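Local coordinates for putative ribose operon repressor (Burkholderia thailandensis, PDB 3EGC), which probably acts as a LacI-family transcriptional repressor that binds regulatory DNA, with a probable ligand-sensing domain related to periplasmic binding proteins, at residues S16-V21 / V41-T46; T46-V51 / A71-E76. One frame throughout, in Å; residues are numbered along the deposited sequence.

Interaction 1. Residues S16-V21 / V41-T46; sequences SDIENV and VLLANT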
# COMPACT_ATOMS: atom_id res chain seq x y z
N SER A 16 -5.05 -4.12 11.05
CA SER A 16 -5.68 -2.89 11.42
C SER A 16 -5.90 -1.88 10.24
O SER A 16 -6.86 -1.04 10.28
CB SER A 16 -4.91 -2.24 12.52
OG SER A 16 -3.51 -2.23 12.23
N ASP A 17 -5.05 -1.95 9.20
CA ASP A 17 -5.28 -1.11 8.05
C ASP A 17 -4.61 -1.58 6.74
O ASP A 17 -3.52 -1.12 6.43
CB ASP A 17 -4.92 0.35 8.36
CG ASP A 17 -5.26 1.27 7.24
OD1 ASP A 17 -5.88 0.81 6.23
OD2 ASP A 17 -4.89 2.45 7.32
N ILE A 18 -5.27 -2.47 6.00
CA ILE A 18 -4.66 -3.04 4.80
C ILE A 18 -4.26 -1.95 3.71
O ILE A 18 -3.33 -2.14 2.91
CB ILE A 18 -5.55 -4.15 4.20
CG1 ILE A 18 -4.75 -5.01 3.20
CG2 ILE A 18 -6.81 -3.52 3.53
CD1 ILE A 18 -3.67 -5.79 3.88
N GLU A 19 -4.95 -0.80 3.74
CA GLU A 19 -4.71 0.28 2.75
C GLU A 19 -3.38 1.02 3.02
O GLU A 19 -2.87 1.75 2.18
CB GLU A 19 -5.87 1.26 2.75
CG GLU A 19 -7.26 0.65 2.45
CD GLU A 19 -8.39 1.66 2.71
OE1 GLU A 19 -8.04 2.82 3.03
OE2 GLU A 19 -9.61 1.31 2.64
N ASN A 20 -2.85 0.83 4.23
CA ASN A 20 -1.57 1.38 4.64
C ASN A 20 -0.53 0.33 4.16
O ASN A 20 -0.62 -0.89 4.39
CB ASN A 20 -1.54 1.58 6.14
CG ASN A 20 -0.16 2.13 6.68
OD1 ASN A 20 0.85 1.96 6.07
ND2 ASN A 20 -0.19 2.81 7.83
N VAL A 21 0.42 0.85 3.43
CA VAL A 21 1.38 0.08 2.72
C VAL A 21 2.21 -0.76 3.69
O VAL A 21 2.68 -1.84 3.32
CB VAL A 21 2.24 1.06 1.85
CG1 VAL A 21 3.69 0.84 2.10
CG2 VAL A 21 1.97 0.83 0.44
N VAL A 41 -4.70 -18.35 3.74
CA VAL A 41 -4.89 -17.17 4.53
C VAL A 41 -6.20 -16.44 4.35
O VAL A 41 -6.48 -15.87 3.28
CB VAL A 41 -3.74 -16.15 4.28
CG1 VAL A 41 -3.97 -14.87 5.17
CG2 VAL A 41 -2.36 -16.84 4.58
N LEU A 42 -6.99 -16.43 5.41
CA LEU A 42 -8.23 -15.68 5.41
C LEU A 42 -7.92 -14.23 5.85
O LEU A 42 -7.17 -14.00 6.84
CB LEU A 42 -9.21 -16.31 6.40
CG LEU A 42 -10.17 -17.45 6.06
CD1 LEU A 42 -11.07 -17.83 7.36
CD2 LEU A 42 -10.98 -17.17 4.80
N LEU A 43 -8.48 -13.26 5.16
CA LEU A 43 -8.10 -11.87 5.45
C LEU A 43 -9.24 -11.07 6.04
O LEU A 43 -10.36 -11.19 5.60
CB LEU A 43 -7.56 -11.18 4.22
CG LEU A 43 -7.40 -9.67 4.27
CD1 LEU A 43 -6.17 -9.28 5.13
CD2 LEU A 43 -7.30 -9.09 2.80
N ALA A 44 -8.95 -10.33 7.11
CA ALA A 44 -9.89 -9.36 7.58
C ALA A 44 -9.18 -8.02 7.74
O ALA A 44 -7.98 -7.93 8.10
CB ALA A 44 -10.53 -9.81 8.83
N ASN A 45 -9.92 -6.98 7.42
CA ASN A 45 -9.42 -5.61 7.57
C ASN A 45 -10.30 -4.85 8.51
O ASN A 45 -11.45 -4.77 8.25
CB ASN A 45 -9.37 -4.87 6.21
CG ASN A 45 -8.87 -3.42 6.35
OD1 ASN A 45 -7.86 -3.16 7.01
ND2 ASN A 45 -9.57 -2.51 5.74
N THR A 46 -9.75 -4.29 9.59
CA THR A 46 -10.57 -3.68 10.66
C THR A 46 -10.68 -2.19 10.56
O THR A 46 -11.52 -1.63 11.19
CB THR A 46 -10.02 -3.98 12.10
OG1 THR A 46 -8.80 -3.25 12.35
CG2 THR A 46 -9.80 -5.44 12.31
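Ser16 meets Thr46 where the loop following strand 10-15 runs past the end of strand 40-45. Their CA atoms lie 5.0 Å apart, and the closest touch is between Ser16 CA and Thr46 OG1 at 3.3 Å. Thr46 OG1 finds its polar partners elsewhere, in Ser73 OG and Glu48 N, so at Ser16 it makes a van der Waals contact. Asp17 adds its CA, 3.5 Å from Asn45 OD1, while its CB points away from the strand. Asp17 opens a type I turn ending at Asn20, closed by Asn20 N bonding to Asp17 O at 3.0 Å.

Ile18, inside that turn, carries the contact. Its backbone N donates to Asn45 OD1 over 2.9 Å in an almost straight bond, with 172° at the hydrogen. The N stands about 50° out of the amide plane rather than along a lone pair. CG2 lies over the amide face, 3.5 Å from Asn45 CG, on the side from which Ile18 N donates. With CG1 anti to the backbone N (chi1 -164°), the longer branch is carried away from the amide, and its CD1 only grazes Leu43 CD1 at 4.5 Å. Glu19 turns to the second subunit, OE2 hydrogen-bonding Ser28 OG and OE1 forming a salt bridge with Arg242 of that subunit. Asn20 is also the N-cap of helix 21-36: its OD1 accepts from Phe22 N.

In this LacI-type sensor fold the contact ties the loop leaving strand 10-15 to the C-terminal end of the adjacent parallel strand 40-45, within the beta-alpha-beta unit that runs through helix 21-36. Chemically, a backbone N-H is satisfied by a side-chain amide, and the overlying CG2 probably restricts rotation of that amide.

Interaction 2. Residues T46-V51 / A71-E76; sequences TAEDIV and APSEGE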
# COMPACT_ATOMS: atom_id res chain seq x y z
N THR A 46 -9.75 -4.29 9.59
CA THR A 46 -10.57 -3.68 10.66
C THR A 46 -10.68 -2.19 10.56
O THR A 46 -11.52 -1.63 11.19
CB THR A 46 -10.02 -3.98 12.10
OG1 THR A 46 -8.80 -3.25 12.35
CG2 THR A 46 -9.80 -5.44 12.31
N ALA A 47 -9.81 -1.55 9.77
CA ALA A 47 -9.75 -0.09 9.69
C ALA A 47 -9.69 0.55 11.06
O ALA A 47 -10.29 1.58 11.26
CB ALA A 47 -10.92 0.50 8.87
N GLU A 48 -8.93 -0.06 11.96
CA GLU A 48 -8.56 0.51 13.27
C GLU A 48 -9.77 0.59 14.21
O GLU A 48 -9.82 1.42 15.10
CB GLU A 48 -7.87 1.87 13.15
CG GLU A 48 -6.49 1.84 12.54
CD GLU A 48 -5.38 1.32 13.48
OE1 GLU A 48 -5.60 1.26 14.71
OE2 GLU A 48 -4.27 0.98 12.97
N ASP A 49 -10.76 -0.26 13.95
CA ASP A 49 -11.94 -0.37 14.79
C ASP A 49 -11.86 -1.66 15.63
O ASP A 49 -11.94 -2.77 15.11
CB ASP A 49 -13.18 -0.35 13.91
CG ASP A 49 -14.50 -0.34 14.72
OD1 ASP A 49 -15.57 -0.55 14.13
OD2 ASP A 49 -14.48 -0.12 15.95
N ILE A 50 -11.70 -1.52 16.93
CA ILE A 50 -11.60 -2.67 17.83
C ILE A 50 -12.88 -3.59 17.80
O ILE A 50 -12.79 -4.79 18.02
CB ILE A 50 -11.27 -2.21 19.26
CG1 ILE A 50 -10.80 -3.38 20.12
CG2 ILE A 50 -12.45 -1.42 19.86
CD1 ILE A 50 -9.38 -3.73 19.90
N VAL A 51 -14.03 -3.03 17.49
CA VAL A 51 -15.27 -3.79 17.47
C VAL A 51 -15.29 -4.70 16.22
O VAL A 51 -15.70 -5.85 16.26
CB VAL A 51 -16.52 -2.83 17.48
CG1 VAL A 51 -17.79 -3.59 17.12
CG2 VAL A 51 -16.69 -2.12 18.84
N ALA A 71 -2.58 -7.86 13.61
CA ALA A 71 -2.09 -6.48 13.78
C ALA A 71 -3.14 -5.69 14.58
O ALA A 71 -4.16 -5.24 14.04
CB ALA A 71 -1.86 -5.81 12.42
N PRO A 72 -2.90 -5.54 15.87
CA PRO A 72 -3.91 -5.04 16.74
C PRO A 72 -4.35 -3.59 16.50
O PRO A 72 -3.54 -2.70 16.18
CB PRO A 72 -3.27 -5.18 18.15
CG PRO A 72 -2.10 -6.10 17.96
CD PRO A 72 -1.67 -5.88 16.58
N SER A 73 -5.63 -3.37 16.67
CA SER A 73 -6.18 -2.05 16.58
C SER A 73 -6.09 -1.52 17.99
O SER A 73 -5.98 -2.31 18.95
CB SER A 73 -7.64 -2.16 16.16
OG SER A 73 -7.74 -2.45 14.78
N GLU A 74 -6.07 -0.21 18.14
CA GLU A 74 -5.93 0.41 19.45
C GLU A 74 -7.19 0.13 20.22
O GLU A 74 -8.28 0.46 19.75
CB GLU A 74 -5.75 1.92 19.33
CG GLU A 74 -5.46 2.61 20.66
CD GLU A 74 -5.23 4.09 20.52
OE1 GLU A 74 -5.60 4.68 19.49
OE2 GLU A 74 -4.70 4.71 21.47
N GLY A 75 -7.04 -0.42 21.42
CA GLY A 75 -8.13 -0.73 22.30
C GLY A 75 -7.71 -1.87 23.24
O GLY A 75 -6.55 -2.29 23.21
N GLU A 76 -8.66 -2.37 24.04
CA GLU A 76 -8.41 -3.44 25.01
C GLU A 76 -8.37 -4.81 24.34
O GLU A 76 -9.16 -5.11 23.51
CB GLU A 76 -9.49 -3.47 26.12
CG GLU A 76 -9.08 -4.29 27.39
CD GLU A 76 -10.21 -4.49 28.40
OE1 GLU A 76 -11.37 -4.63 27.97
OE2 GLU A 76 -9.92 -4.52 29.62
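Ser73 and Thr46 point their CB atoms at each other's segments, and their hydroxyls meet: Thr46 OG1 donates to Ser73 OG across 2.8 Å. On the Thr46 side the same oxygen accepts from Glu48 N at 3.2 Å, forming an ST turn, so it acts as donor and acceptor at once. This ST turn overlaps a type I' turn from Thr46 to Asp49. Ser73 OG also lies against the backbone of that turn, 3.4 Å from Glu48 CA.

The chain of Glu48 bends at chi2 (-75°), which folds the carboxylate back beside the opposing backbone; OE1 comes to 3.8 Å from Ser73 CA and also has a long, weak ion pair with Arg95. Glu74 extends its own carboxylate elsewhere, to Ser134, and the two like-charged groups are not in contact: Glu48 OE1 and Glu74 OE1 are 5.9 Å apart.

Ile50, in the first turn of helix 50-62, packs on the backbone of the other segment. Its CG1 branch leaves anti to the backbone N (chi1 -165°) and reaches along the course of residues 73-76. The terminal CD1 lies 3.8 Å from Ser73 O and also touches Glu76 O. Between these two carbonyls Gly75 presents its bare CA to Ile50 CD1 at 4.0 Å.

The contact joins the start of helix 50-62, where Asp49 is the N-cap and makes a weak bond to Val51 N, to the loop after strand 67-70. Glu53 of that helix also accepts from Ser73 N. Serine is therefore held by both its hydroxyl and its backbone, and beside this hydrogen-bonded residue an isoleucine makes van der Waals contact with the backbone.

Thr46 belongs to both contacts: in interaction 1 its OG1 packs on Ser16, and in interaction 2 the same atom is hydrogen-bonded. The centres lie about 11 Å apart, and the two sets touch directly around Ser16, whose CB is 3.3 Å from Glu48 OE2 and 3.4 Å from Ala71 O. Three loops thus converge, those that follow parallel strands in the order 40-45, 10-15, 67-70 within the mixed sheet, with 10-15 in the middle. In periplasmic-binding-protein folds, loops at these C-terminal strand ends face the cleft between lobes, where ligands usually bind; a sensing role here is inferred, not demonstrated.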